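PDB 2GEN: probable transcriptional regulator from Pseudomonas aeruginosa PAO1, which probably binds operator DNA as a TetR-family transcription factor and so regulates transcription of its target genes. Local coordinates for residues E11-A16 and E52-E57; T29-R34 and A39-L44; E82-L87 and Q186-S191. All coordinates share one frame; numbering follows the deposited sequence.

Interaction 1 (E11-A16 and E52-E57); sequences EILQAA and ERIHGE
Leu13 of helix 9-23 leans against Ile54 and Glu57, which sit one turn apart on helix 51-76. Its CB starts off beside the partner helix rather than straight at it. CG is swung anti to the carbonyl carbon (chi1 -63°), and this carries the two methyls across. CD2 does most of the touching: it lies 3.7 Å from the backbone O of Ile54, 4.0 Å from CB of Glu57 and a little farther from Ile54 CG2. CD1, the other branch, comes up to the backbone O of Glu57 at 4.0 Å. One turn on, the CB of Ala16 points directly at helix 51-76 and meets Ile54 CG2 at 3.5 Å, so that this methyl is shared by Leu13 and Ala16. The short segments cross at -101° with their axes 9.9 Å apart, nearly perpendicular; the side-chain contacts between them are all carbon to carbon. This is how the first helix of the TetR-type DNA-binding domain rests on the long helix that leads from that domain into the regulatory body. Phe48 packs on both Leu13 and Glu57, while Ile30 and Ile33 of helix 30-37 touch Ile54 and Ala16 respectively. Of the Glu57 side chain only CB takes part; bent at chi2 (-77°), the chain takes the carboxylate away from Leu13. There OE2 is gripped side-on by Arg53, whose NE donates at 2.8 Å toward the anti lone pair while NH2 donates at 3.0 Å, both nearly within the guanidinium plane. Arg120 forms a second salt bridge to the same oxygen, OE2.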
ATOM      1  N   GLU A  11       6.709 -23.471 -13.859  1.00 39.60           N
ATOM      2  CA  GLU A  11       7.425 -23.008 -15.060  1.00 40.47           C
ATOM      3  C   GLU A  11       6.515 -22.131 -15.925  1.00 38.11           C
ATOM      4  O   GLU A  11       6.928 -21.081 -16.434  1.00 37.55           O
ATOM      5  CB  GLU A  11       7.926 -24.233 -15.853  1.00 40.66           C
ATOM      6  CG  GLU A  11       9.214 -24.007 -16.658  1.00 43.52           C
ATOM      7  CD  GLU A  11       9.980 -25.309 -16.971  1.00 44.19           C
ATOM      8  OE1 GLU A  11       9.369 -26.407 -16.918  1.00 48.56           O
ATOM      9  OE2 GLU A  11      11.205 -25.227 -17.274  1.00 49.65           O
ATOM     10  N   ILE A  12       5.269 -22.570 -16.076  1.00 36.75           N
ATOM     11  CA  ILE A  12       4.249 -21.816 -16.815  1.00 34.92           C
ATOM     12  C   ILE A  12       3.928 -20.468 -16.142  1.00 33.73           C
ATOM     13  O   ILE A  12       3.895 -19.417 -16.801  1.00 32.43           O
ATOM     14  CB  ILE A  12       2.975 -22.663 -17.021  1.00 35.40           C
ATOM     15  CG1 ILE A  12       3.272 -23.787 -18.039  1.00 36.17           C
ATOM     16  CG2 ILE A  12       1.800 -21.789 -17.439  1.00 34.67           C
ATOM     17  CD1 ILE A  12       2.280 -24.937 -17.996  1.00 37.16           C
ATOM     18  N   LEU A  13       3.728 -20.482 -14.824  1.00 32.45           N
ATOM     19  CA  LEU A  13       3.514 -19.221 -14.105  1.00 30.48           C
ATOM     20  C   LEU A  13       4.684 -18.242 -14.220  1.00 30.23           C
ATOM     21  O   LEU A  13       4.476 -17.037 -14.345  1.00 29.55           O
ATOM     22  CB  LEU A  13       3.148 -19.476 -12.638  1.00 30.25           C
ATOM     23  CG  LEU A  13       1.837 -20.230 -12.449  1.00 30.01           C
ATOM     24  CD1 LEU A  13       1.585 -20.423 -10.967  1.00 30.87           C
ATOM     25  CD2 LEU A  13       0.641 -19.446 -13.100  1.00 29.06           C
ATOM     26  N   GLN A  14       5.922 -18.741 -14.187  1.00 30.27           N
ATOM     27  CA  GLN A  14       7.054 -17.834 -14.293  1.00 31.53           C
ATOM     28  C   GLN A  14       7.136 -17.217 -15.691  1.00 31.22           C
ATOM     29  O   GLN A  14       7.483 -16.051 -15.829  1.00 31.79           O
ATOM     30  CB  GLN A  14       8.385 -18.483 -13.844  1.00 32.22           C
ATOM     31  CG  GLN A  14       8.511 -18.673 -12.286  1.00 35.47           C
ATOM     32  CD  GLN A  14       8.141 -17.407 -11.444  1.00 37.21           C
ATOM     33  OE1 GLN A  14       7.032 -17.311 -10.863  1.00 36.17           O
ATOM     34  NE2 GLN A  14       9.053 -16.439 -11.403  1.00 35.10           N
ATOM     35  N   ALA A  15       6.792 -17.998 -16.711  1.00 31.57           N
ATOM     36  CA  ALA A  15       6.698 -17.494 -18.093  1.00 31.67           C
ATOM     37  C   ALA A  15       5.648 -16.406 -18.204  1.00 30.97           C
ATOM     38  O   ALA A  15       5.909 -15.355 -18.770  1.00 31.99           O
ATOM     39  CB  ALA A  15       6.367 -18.644 -19.071  1.00 32.06           C
ATOM     40  N   ALA A  16       4.460 -16.670 -17.652  1.00 30.45           N
ATOM     41  CA  ALA A  16       3.408 -15.669 -17.642  1.00 29.23           C
ATOM     42  C   ALA A  16       3.890 -14.380 -16.952  1.00 29.35           C
ATOM     43  O   ALA A  16       3.747 -13.274 -17.482  1.00 28.81           O
ATOM     44  CB  ALA A  16       2.157 -16.229 -16.993  1.00 28.58           C
ATOM     45  N   GLU A  52      -6.627 -15.063 -18.225  1.00 36.46           N
ATOM     46  CA  GLU A  52      -7.234 -14.617 -16.965  1.00 36.55           C
ATOM     47  C   GLU A  52      -7.087 -15.623 -15.811  1.00 36.39           C
ATOM     48  O   GLU A  52      -6.843 -15.226 -14.659  1.00 36.83           O
ATOM     49  CB  GLU A  52      -8.719 -14.255 -17.164  1.00 36.26           C
ATOM     50  CG  GLU A  52      -9.284 -13.356 -16.059  1.00 37.55           C
ATOM     51  CD  GLU A  52      -8.601 -11.982 -15.984  1.00 39.34           C
ATOM     52  OE1 GLU A  52      -8.043 -11.502 -17.001  1.00 41.27           O
ATOM     53  OE2 GLU A  52      -8.619 -11.371 -14.892  1.00 39.35           O
ATOM     54  N   ARG A  53      -7.239 -16.912 -16.100  1.00 36.10           N
ATOM     55  CA  ARG A  53      -7.060 -17.915 -15.054  1.00 35.55           C
ATOM     56  C   ARG A  53      -5.581 -18.000 -14.640  1.00 34.89           C
ATOM     57  O   ARG A  53      -5.270 -18.058 -13.454  1.00 34.19           O
ATOM     58  CB  ARG A  53      -7.570 -19.278 -15.461  1.00 36.48           C
ATOM     59  CG  ARG A  53      -7.931 -20.092 -14.230  1.00 39.11           C
ATOM     60  CD  ARG A  53      -7.132 -21.324 -14.227  1.00 42.84           C
ATOM     61  NE  ARG A  53      -7.242 -22.070 -12.975  1.00 44.49           N
ATOM     62  CZ  ARG A  53      -8.241 -22.897 -12.683  1.00 45.52           C
ATOM     63  NH1 ARG A  53      -9.260 -23.041 -13.526  1.00 46.26           N
ATOM     64  NH2 ARG A  53      -8.239 -23.550 -11.531  1.00 46.27           N
ATOM     65  N   ILE A  54      -4.696 -17.988 -15.633  1.00 32.83           N
ATOM     66  CA  ILE A  54      -3.252 -17.973 -15.399  1.00 31.13           C
ATOM     67  C   ILE A  54      -2.849 -16.761 -14.552  1.00 30.24           C
ATOM     68  O   ILE A  54      -2.024 -16.885 -13.618  1.00 29.19           O
ATOM     69  CB  ILE A  54      -2.460 -18.018 -16.720  1.00 31.48           C
ATOM     70  CG1 ILE A  54      -2.616 -19.397 -17.377  1.00 32.67           C
ATOM     71  CG2 ILE A  54      -0.989 -17.737 -16.479  1.00 31.53           C
ATOM     72  CD1 ILE A  54      -1.979 -19.528 -18.786  1.00 31.37           C
ATOM     73  N   HIS A  55      -3.421 -15.606 -14.880  1.00 28.01           N
ATOM     74  CA  HIS A  55      -3.238 -14.363 -14.115  1.00 28.81           C
ATOM     75  C   HIS A  55      -3.591 -14.534 -12.620  1.00 28.72           C
ATOM     76  O   HIS A  55      -2.788 -14.174 -11.735  1.00 28.28           O
ATOM     77  CB  HIS A  55      -4.076 -13.260 -14.766  1.00 28.68           C
ATOM     78  CG  HIS A  55      -4.006 -11.937 -14.082  1.00 28.25           C
ATOM     79  ND1 HIS A  55      -4.811 -11.606 -13.015  1.00 28.58           N
ATOM     80  CD2 HIS A  55      -3.258 -10.842 -14.342  1.00 29.78           C
ATOM     81  CE1 HIS A  55      -4.553 -10.371 -12.636  1.00 30.71           C
ATOM     82  NE2 HIS A  55      -3.610  -9.885 -13.423  1.00 30.44           N
ATOM     83  N   GLY A  56      -4.763 -15.095 -12.334  1.00 28.45           N
ATOM     84  CA  GLY A  56      -5.174 -15.349 -10.942  1.00 27.77           C
ATOM     85  C   GLY A  56      -4.322 -16.415 -10.250  1.00 28.39           C
ATOM     86  O   GLY A  56      -4.013 -16.297  -9.055  1.00 27.98           O
ATOM     87  N   GLU A  57      -3.927 -17.457 -10.979  1.00 28.00           N
ATOM     88  CA  GLU A  57      -3.074 -18.500 -10.395  1.00 28.27           C
ATOM     89  C   GLU A  57      -1.695 -17.919 -10.054  1.00 28.01           C
ATOM     90  O   GLU A  57      -1.105 -18.284  -9.005  1.00 26.71           O
ATOM     91  CB  GLU A  57      -2.943 -19.726 -11.307  1.00 29.55           C
ATOM     92  CG  GLU A  57      -4.285 -20.486 -11.564  1.00 29.77           C
ATOM     93  CD  GLU A  57      -4.743 -21.360 -10.402  1.00 34.97           C
ATOM     94  OE1 GLU A  57      -4.101 -21.363  -9.310  1.00 34.17           O
ATOM     95  OE2 GLU A  57      -5.772 -22.057 -10.561  1.00 34.72           O
TER

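Interaction 2 (T29-R34 and A39-L44); sequences TIEMIR and ASIGSL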
ATOM      1  N   THR A  29      -0.760 -11.959 -24.571  1.00 36.25           N
ATOM      2  CA  THR A  29      -1.730 -12.924 -25.069  1.00 36.41           C
ATOM      3  C   THR A  29      -1.322 -14.307 -24.607  1.00 36.04           C
ATOM      4  O   THR A  29      -0.167 -14.522 -24.229  1.00 36.11           O
ATOM      5  CB  THR A  29      -1.768 -12.902 -26.609  1.00 35.97           C
ATOM      6  OG1 THR A  29      -0.468 -13.268 -27.103  1.00 36.11           O
ATOM      7  CG2 THR A  29      -2.146 -11.508 -27.122  1.00 36.02           C
ATOM      8  N   ILE A  30      -2.264 -15.247 -24.633  1.00 36.31           N
ATOM      9  CA  ILE A  30      -1.954 -16.648 -24.367  1.00 37.08           C
ATOM     10  C   ILE A  30      -0.879 -17.188 -25.322  1.00 37.22           C
ATOM     11  O   ILE A  30      -0.091 -18.044 -24.944  1.00 37.17           O
ATOM     12  CB  ILE A  30      -3.236 -17.539 -24.337  1.00 37.28           C
ATOM     13  CG1 ILE A  30      -2.941 -18.932 -23.771  1.00 38.30           C
ATOM     14  CG2 ILE A  30      -3.900 -17.641 -25.715  1.00 37.22           C
ATOM     15  CD1 ILE A  30      -3.109 -19.024 -22.276  1.00 40.61           C
ATOM     16  N   GLU A  31      -0.833 -16.675 -26.555  1.00 37.66           N
ATOM     17  CA  GLU A  31       0.212 -17.066 -27.498  1.00 38.29           C
ATOM     18  C   GLU A  31       1.613 -16.738 -26.980  1.00 38.58           C
ATOM     19  O   GLU A  31       2.525 -17.567 -27.061  1.00 38.65           O
ATOM     20  CB  GLU A  31      -0.010 -16.403 -28.868  1.00 38.61           C
ATOM     21  CG  GLU A  31      -1.161 -17.014 -29.673  1.00 38.29           C
ATOM     22  CD  GLU A  31      -2.552 -16.488 -29.302  1.00 39.64           C
ATOM     23  OE1 GLU A  31      -2.704 -15.509 -28.515  1.00 35.55           O
ATOM     24  OE2 GLU A  31      -3.519 -17.072 -29.829  1.00 40.34           O
HETATM   25  N   MSE A  32       1.773 -15.531 -26.442  1.00 38.81           N
HETATM   26  CA  MSE A  32       3.059 -15.094 -25.881  1.00 40.13           C
HETATM   27  C   MSE A  32       3.513 -16.006 -24.729  1.00 39.21           C
HETATM   28  O   MSE A  32       4.703 -16.294 -24.593  1.00 39.14           O
HETATM   29  CB  MSE A  32       2.983 -13.635 -25.435  1.00 39.80           C
HETATM   30  CG  MSE A  32       2.711 -12.712 -26.588  1.00 39.74           C
HETATM   31 SE   MSE A  32       2.502 -10.882 -26.098  0.70 44.04          SE
HETATM   32  CE  MSE A  32       1.878 -10.167 -27.819  1.00 43.99           C
ATOM     33  N   ILE A  33       2.549 -16.477 -23.940  1.00 38.78           N
ATOM     34  CA  ILE A  33       2.807 -17.374 -22.794  1.00 38.23           C
ATOM     35  C   ILE A  33       3.247 -18.756 -23.273  1.00 39.68           C
ATOM     36  O   ILE A  33       4.208 -19.323 -22.744  1.00 38.88           O
ATOM     37  CB  ILE A  33       1.594 -17.445 -21.799  1.00 37.71           C
ATOM     38  CG1 ILE A  33       1.262 -16.033 -21.275  1.00 36.19           C
ATOM     39  CG2 ILE A  33       1.873 -18.425 -20.638  1.00 37.69           C
ATOM     40  CD1 ILE A  33      -0.030 -15.919 -20.447  1.00 36.83           C
ATOM     41  N   ARG A  34       2.585 -19.297 -24.296  1.00 40.58           N
ATOM     42  CA  ARG A  34       3.056 -20.574 -24.844  1.00 41.85           C
ATOM     43  C   ARG A  34       4.456 -20.454 -25.451  1.00 42.03           C
ATOM     44  O   ARG A  34       5.263 -21.369 -25.303  1.00 42.60           O
ATOM     45  CB  ARG A  34       2.061 -21.227 -25.824  1.00 42.57           C
ATOM     46  CG  ARG A  34       1.719 -20.426 -27.024  1.00 44.90           C
ATOM     47  CD  ARG A  34       1.871 -21.221 -28.348  1.00 46.54           C
ATOM     48  NE  ARG A  34       2.253 -20.245 -29.354  1.00 46.78           N
ATOM     49  CZ  ARG A  34       1.498 -19.827 -30.364  1.00 45.86           C
ATOM     50  NH1 ARG A  34       0.304 -20.359 -30.595  1.00 43.94           N
ATOM     51  NH2 ARG A  34       1.980 -18.886 -31.166  1.00 45.22           N
ATOM     52  N   ALA A  39       5.194 -24.507 -23.554  1.00 44.01           N
ATOM     53  CA  ALA A  39       4.002 -25.350 -23.428  1.00 43.21           C
ATOM     54  C   ALA A  39       3.001 -24.990 -24.522  1.00 43.00           C
ATOM     55  O   ALA A  39       2.876 -23.825 -24.914  1.00 41.94           O
ATOM     56  CB  ALA A  39       3.369 -25.217 -22.061  1.00 43.49           C
ATOM     57  N   SER A  40       2.307 -26.010 -25.023  1.00 42.80           N
ATOM     58  CA  SER A  40       1.294 -25.834 -26.048  1.00 42.43           C
ATOM     59  C   SER A  40       0.082 -25.114 -25.467  1.00 42.32           C
ATOM     60  O   SER A  40      -0.071 -25.027 -24.243  1.00 42.16           O
ATOM     61  CB  SER A  40       0.889 -27.192 -26.621  1.00 41.90           C
ATOM     62  OG  SER A  40       0.188 -27.972 -25.669  1.00 42.10           O
ATOM     63  N   ILE A  41      -0.781 -24.593 -26.339  1.00 41.84           N
ATOM     64  CA  ILE A  41      -1.993 -23.955 -25.865  1.00 41.69           C
ATOM     65  C   ILE A  41      -2.927 -24.967 -25.186  1.00 41.65           C
ATOM     66  O   ILE A  41      -3.522 -24.663 -24.145  1.00 41.28           O
ATOM     67  CB  ILE A  41      -2.662 -23.039 -26.940  1.00 41.33           C
ATOM     68  CG1 ILE A  41      -1.900 -21.712 -26.982  1.00 42.61           C
ATOM     69  CG2 ILE A  41      -4.071 -22.681 -26.529  1.00 41.19           C
ATOM     70  CD1 ILE A  41      -1.824 -21.073 -28.294  1.00 46.10           C
ATOM     71  N   GLY A  42      -3.008 -26.179 -25.737  1.00 41.11           N
ATOM     72  CA  GLY A  42      -3.724 -27.269 -25.074  1.00 41.50           C
ATOM     73  C   GLY A  42      -3.215 -27.517 -23.651  1.00 41.60           C
ATOM     74  O   GLY A  42      -4.003 -27.655 -22.709  1.00 41.21           O
ATOM     75  N   SER A  43      -1.896 -27.551 -23.508  1.00 41.82           N
ATOM     76  CA  SER A  43      -1.260 -27.771 -22.206  1.00 42.41           C
ATOM     77  C   SER A  43      -1.551 -26.644 -21.192  1.00 42.01           C
ATOM     78  O   SER A  43      -1.862 -26.914 -20.024  1.00 42.93           O
ATOM     79  CB  SER A  43       0.239 -27.967 -22.393  1.00 42.55           C
ATOM     80  OG  SER A  43       0.853 -28.232 -21.158  1.00 44.75           O
ATOM     81  N   LEU A  44      -1.461 -25.393 -21.644  1.00 40.98           N
ATOM     82  CA  LEU A  44      -1.772 -24.240 -20.812  1.00 40.18           C
ATOM     83  C   LEU A  44      -3.197 -24.317 -20.284  1.00 40.34           C
ATOM     84  O   LEU A  44      -3.476 -23.959 -19.135  1.00 40.66           O
ATOM     85  CB  LEU A  44      -1.565 -22.945 -21.598  1.00 40.27           C
ATOM     86  CG  LEU A  44      -0.140 -22.551 -21.999  1.00 39.82           C
ATOM     87  CD1 LEU A  44      -0.130 -21.276 -22.837  1.00 38.27           C
ATOM     88  CD2 LEU A  44       0.728 -22.350 -20.747  1.00 39.42           C
TER
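A chi1 of 60° sets CG of Arg34 between its own backbone N and carbonyl carbon, and further bends at chi2 and chi3 lay the chain across Ile41. Ile41 answers with CG1 anti to its carbonyl carbon (chi1 -79°), which extends its tip toward helix 30-37. The two segments belong to the predicted helix-turn-helix, 29-48, in which helix 41-47 takes the position of the recognition helix. CG of Arg34 lies 3.8 Å from Ile41 CG1 and CD lies 3.7 Å from Ile41 CD1, so the aliphatic part of the arginine packs on the isoleucine. Its guanidinium has CB of Glu31 over one face, toward the rim. Deeper in, Leu44 points at helix 30-37. Both of its methyls border Ile33 CG2 at 4.1 Å, and CD1 also meets Ile30 CD1 tip to tip at 3.8 Å and reaches CB of Arg34. Ile12 of helix 9-23 packs on Leu44. Both helices open with a capped first turn, and at the end of helix 30-37 the hydroxyl of Ser37 is hydrogen-bonded to Ile33 O and Ala39 N. Thr29 is the N-cap of helix 30-37, its OG1 accepting from the backbone N of Met32 (selenomethionine) at 3.3 Å; at the N-cap of helix 41-47, Ser40 OG accepts from Ser43 N at 3.0 Å.

Interaction 3 (E82-L87 and Q186-S191); sequences ETVRLL and QVAWDS
Val84 points straight at helix 181-192 and divides its two methyls between backbone and ring. With chi1 at 171°, CG1 stands anti to the backbone N and presses on the helix surface, 3.9 Å from the backbone N of Trp189 and 4.1 Å from CB of Ala188. CG2, anti to the carbonyl carbon, comes instead to the edge of the indole near its plane, 4.1 Å from Trp189 CE3. Trp189, with CG likewise anti to its backbone N (chi1 171°), directs its indole along helix 80-97, where it touches Ala80 and Glu81, and the side chains of Val84 and Trp189 cross almost at right angles. Phe145 packs on both.

Beside this apolar patch, at Arg85 and, one turn before Trp189, at Gln186, the contact is polar and runs through water. Arg85 leaves its helix extended and then bends at chi3, which brings NH1 toward Gln186; that side chain starts away from helix 80-97 but turns back at chi2. Arg85 NH1 and Gln186 OE1 remain 4.0 Å apart, and a water joins them: it accepts from Arg85 NH1 at 2.9 Å and donates to Gln186 OE1 at 2.7 Å. The other end of the guanidinium, NH2, forms a salt bridge with Glu182. The Gln186 amide is steadied from its nitrogen side as well, since NE2 donates to Asp190 OD2 at 3.1 Å, meeting it from above the carboxylate plane.

The segment axes cross at 132°, well short of antiparallel, 8.6 Å apart. Ser191 hydrogen-bonds to Ser191 of the second subunit, so the C-terminal helix packed here on helix 80-97 also belongs to the dimer interface within the all-helical regulatory body characteristic of TetR-family proteins.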
ATOM      1  N   GLU A  82      11.869 -13.410  17.458  1.00 16.33           N
ATOM      2  CA  GLU A  82      12.071 -14.059  16.160  1.00 16.70           C
ATOM      3  C   GLU A  82      10.782 -14.235  15.336  1.00 15.80           C
ATOM      4  O   GLU A  82      10.762 -14.114  14.102  1.00 15.35           O
ATOM      5  CB  GLU A  82      12.746 -15.412  16.356  1.00 17.84           C
ATOM      6  CG  GLU A  82      14.223 -15.293  16.763  1.00 18.50           C
ATOM      7  CD  GLU A  82      15.008 -16.606  16.563  1.00 19.71           C
ATOM      8  OE1 GLU A  82      14.411 -17.666  16.232  1.00 19.21           O
ATOM      9  OE2 GLU A  82      16.237 -16.573  16.798  1.00 21.56           O
ATOM     10  N   THR A  83       9.670 -14.530  16.017  1.00 15.09           N
ATOM     11  CA  THR A  83       8.402 -14.719  15.300  1.00 14.61           C
ATOM     12  C   THR A  83       7.964 -13.437  14.580  1.00 13.17           C
ATOM     13  O   THR A  83       7.541 -13.451  13.435  1.00 14.38           O
ATOM     14  CB  THR A  83       7.350 -15.291  16.322  1.00 13.37           C
ATOM     15  OG1 THR A  83       7.851 -16.519  16.880  1.00 15.49           O
ATOM     16  CG2 THR A  83       6.017 -15.549  15.608  1.00 17.99           C
ATOM     17  N   VAL A  84       8.085 -12.303  15.270  1.00 13.93           N
ATOM     18  CA  VAL A  84       7.756 -11.025  14.713  1.00 13.29           C
ATOM     19  C   VAL A  84       8.726 -10.684  13.574  1.00 13.85           C
ATOM     20  O   VAL A  84       8.312 -10.338  12.478  1.00 15.47           O
ATOM     21  CB  VAL A  84       7.806  -9.953  15.802  1.00 14.77           C
ATOM     22  CG1 VAL A  84       7.685  -8.578  15.196  1.00 16.95           C
ATOM     23  CG2 VAL A  84       6.588 -10.146  16.735  1.00 15.71           C
ATOM     24  N   ARG A  85      10.006 -10.876  13.841  1.00 14.49           N
ATOM     25  CA  ARG A  85      11.031 -10.560  12.791  1.00 15.37           C
ATOM     26  C   ARG A  85      10.755 -11.341  11.520  1.00 15.81           C
ATOM     27  O   ARG A  85      10.940 -10.813  10.437  1.00 15.48           O
ATOM     28  CB  ARG A  85      12.428 -10.876  13.268  1.00 16.27           C
ATOM     29  CG  ARG A  85      13.012  -9.900  14.341  1.00 16.26           C
ATOM     30  CD  ARG A  85      14.315 -10.467  14.896  1.00 18.64           C
ATOM     31  NE  ARG A  85      15.311 -10.587  13.829  1.00 21.12           N
ATOM     32  CZ  ARG A  85      16.098  -9.587  13.400  1.00 22.28           C
ATOM     33  NH1 ARG A  85      16.099  -8.384  13.982  1.00 20.33           N
ATOM     34  NH2 ARG A  85      16.945  -9.823  12.389  1.00 22.23           N
ATOM     35  N   LEU A  86      10.359 -12.614  11.644  1.00 14.60           N
ATOM     36  CA  LEU A  86      10.069 -13.504  10.524  1.00 14.63           C
ATOM     37  C   LEU A  86       9.025 -12.935   9.595  1.00 14.82           C
ATOM     38  O   LEU A  86       9.141 -13.078   8.386  1.00 14.65           O
ATOM     39  CB  LEU A  86       9.660 -14.897  11.075  1.00 14.69           C
ATOM     40  CG  LEU A  86       9.325 -15.894   9.965  1.00 17.83           C
ATOM     41  CD1 LEU A  86      10.617 -16.376   9.298  1.00 19.14           C
ATOM     42  CD2 LEU A  86       8.553 -17.034  10.629  1.00 18.30           C
ATOM     43  N   LEU A  87       7.949 -12.320  10.140  1.00 12.77           N
ATOM     44  CA  LEU A  87       6.934 -11.717   9.276  1.00 15.19           C
ATOM     45  C   LEU A  87       7.569 -10.666   8.363  1.00 14.65           C
ATOM     46  O   LEU A  87       7.184 -10.557   7.214  1.00 17.44           O
ATOM     47  CB  LEU A  87       5.859 -11.055  10.130  1.00 14.36           C
ATOM     48  CG  LEU A  87       5.029 -12.065  10.976  1.00 19.36           C
ATOM     49  CD1 LEU A  87       4.211 -11.348  12.068  1.00 19.21           C
ATOM     50  CD2 LEU A  87       4.079 -12.852  10.084  1.00 24.22           C
ATOM     51  N   GLN A 186      13.949  -4.961  13.146  1.00 17.28           N
ATOM     52  CA  GLN A 186      14.196  -4.460  14.488  1.00 18.57           C
ATOM     53  C   GLN A 186      13.086  -3.505  14.929  1.00 17.95           C
ATOM     54  O   GLN A 186      12.580  -3.596  16.047  1.00 17.45           O
ATOM     55  CB  GLN A 186      15.525  -3.712  14.531  1.00 18.35           C
ATOM     56  CG  GLN A 186      15.810  -3.299  15.953  1.00 22.42           C
ATOM     57  CD  GLN A 186      16.050  -4.467  16.875  1.00 28.31           C
ATOM     58  OE1 GLN A 186      16.798  -5.398  16.531  1.00 29.16           O
ATOM     59  NE2 GLN A 186      15.387  -4.453  18.051  1.00 30.91           N
ATOM     60  N   VAL A 187      12.691  -2.587  14.050  1.00 18.15           N
ATOM     61  CA  VAL A 187      11.649  -1.649  14.368  1.00 18.83           C
ATOM     62  C   VAL A 187      10.324  -2.363  14.598  1.00 17.32           C
ATOM     63  O   VAL A 187       9.598  -1.989  15.501  1.00 19.03           O
ATOM     64  CB  VAL A 187      11.454  -0.648  13.291  1.00 18.84           C
ATOM     65  CG1 VAL A 187      10.146   0.130  13.534  1.00 20.36           C
ATOM     66  CG2 VAL A 187      12.731   0.308  13.208  1.00 19.52           C
ATOM     67  N   ALA A 188      10.028  -3.390  13.807  1.00 17.67           N
ATOM     68  CA  ALA A 188       8.736  -4.124  13.986  1.00 17.16           C
ATOM     69  C   ALA A 188       8.711  -4.674  15.429  1.00 17.28           C
ATOM     70  O   ALA A 188       7.698  -4.526  16.151  1.00 18.47           O
ATOM     71  CB  ALA A 188       8.640  -5.273  12.963  1.00 18.17           C
ATOM     72  N   TRP A 189       9.766  -5.356  15.827  1.00 16.98           N
ATOM     73  CA  TRP A 189       9.841  -5.958  17.191  1.00 17.85           C
ATOM     74  C   TRP A 189       9.739  -4.847  18.223  1.00 18.73           C
ATOM     75  O   TRP A 189       8.910  -4.884  19.146  1.00 18.62           O
ATOM     76  CB  TRP A 189      11.139  -6.738  17.376  1.00 18.25           C
ATOM     77  CG  TRP A 189      11.373  -7.190  18.760  1.00 18.35           C
ATOM     78  CD1 TRP A 189      12.496  -6.953  19.500  1.00 20.68           C
ATOM     79  CD2 TRP A 189      10.477  -7.931  19.609  1.00 18.76           C
ATOM     80  NE1 TRP A 189      12.385  -7.515  20.764  1.00 24.48           N
ATOM     81  CE2 TRP A 189      11.156  -8.126  20.854  1.00 21.26           C
ATOM     82  CE3 TRP A 189       9.199  -8.484  19.440  1.00 21.06           C
ATOM     83  CZ2 TRP A 189      10.586  -8.824  21.924  1.00 21.02           C
ATOM     84  CZ3 TRP A 189       8.646  -9.186  20.536  1.00 17.37           C
ATOM     85  CH2 TRP A 189       9.331  -9.335  21.748  1.00 18.98           C
ATOM     86  N   ASP A 190      10.562  -3.796  18.063  1.00 19.41           N
ATOM     87  CA  ASP A 190      10.487  -2.710  19.035  1.00 21.05           C
ATOM     88  C   ASP A 190       9.125  -1.996  19.120  1.00 21.37           C
ATOM     89  O   ASP A 190       8.749  -1.497  20.213  1.00 23.02           O
ATOM     90  CB  ASP A 190      11.636  -1.706  18.779  1.00 21.33           C
ATOM     91  CG  ASP A 190      12.943  -2.234  19.236  1.00 23.46           C
ATOM     92  OD1 ASP A 190      12.993  -3.025  20.207  1.00 28.54           O
ATOM     93  OD2 ASP A 190      13.977  -1.809  18.663  1.00 29.35           O
ATOM     94  N   SER A 191       8.384  -1.987  18.009  1.00 19.81           N
ATOM     95  CA  SER A 191       7.109  -1.312  17.924  1.00 22.81           C
ATOM     96  C   SER A 191       6.033  -2.098  18.646  1.00 22.10           C
ATOM     97  O   SER A 191       5.133  -1.496  19.204  1.00 24.06           O
ATOM     98  CB  SER A 191       6.670  -1.085  16.492  1.00 22.63           C
ATOM     99  OG  SER A 191       7.577  -0.197  15.864  1.00 29.98           O
TER
HETATM  100  O   HOH W   1      15.203  -7.590  16.575  1.00 26.94           O

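Overall arrangement
From the N terminus, helix 9-23 comes first, and interaction 1 later joins it to the start of helix 51-76. The loop so closed holds the whole predicted helix-turn-helix, and interaction 2 is a short closure within it, between helices 30-37 and 41-47. Their centres lie 10 Å apart and they touch each other, as where Ile12 packs on Ala39, so both belong to one compact domain, the probable DNA-binding domain. Helix 51-76 then leads out to helix 80-97, where interaction 3 begins; it closes far along the chain at helix 181-192. Its centre is 33 Å from that of interaction 1, on the opposite side of the chain's centre, in the dimerising body.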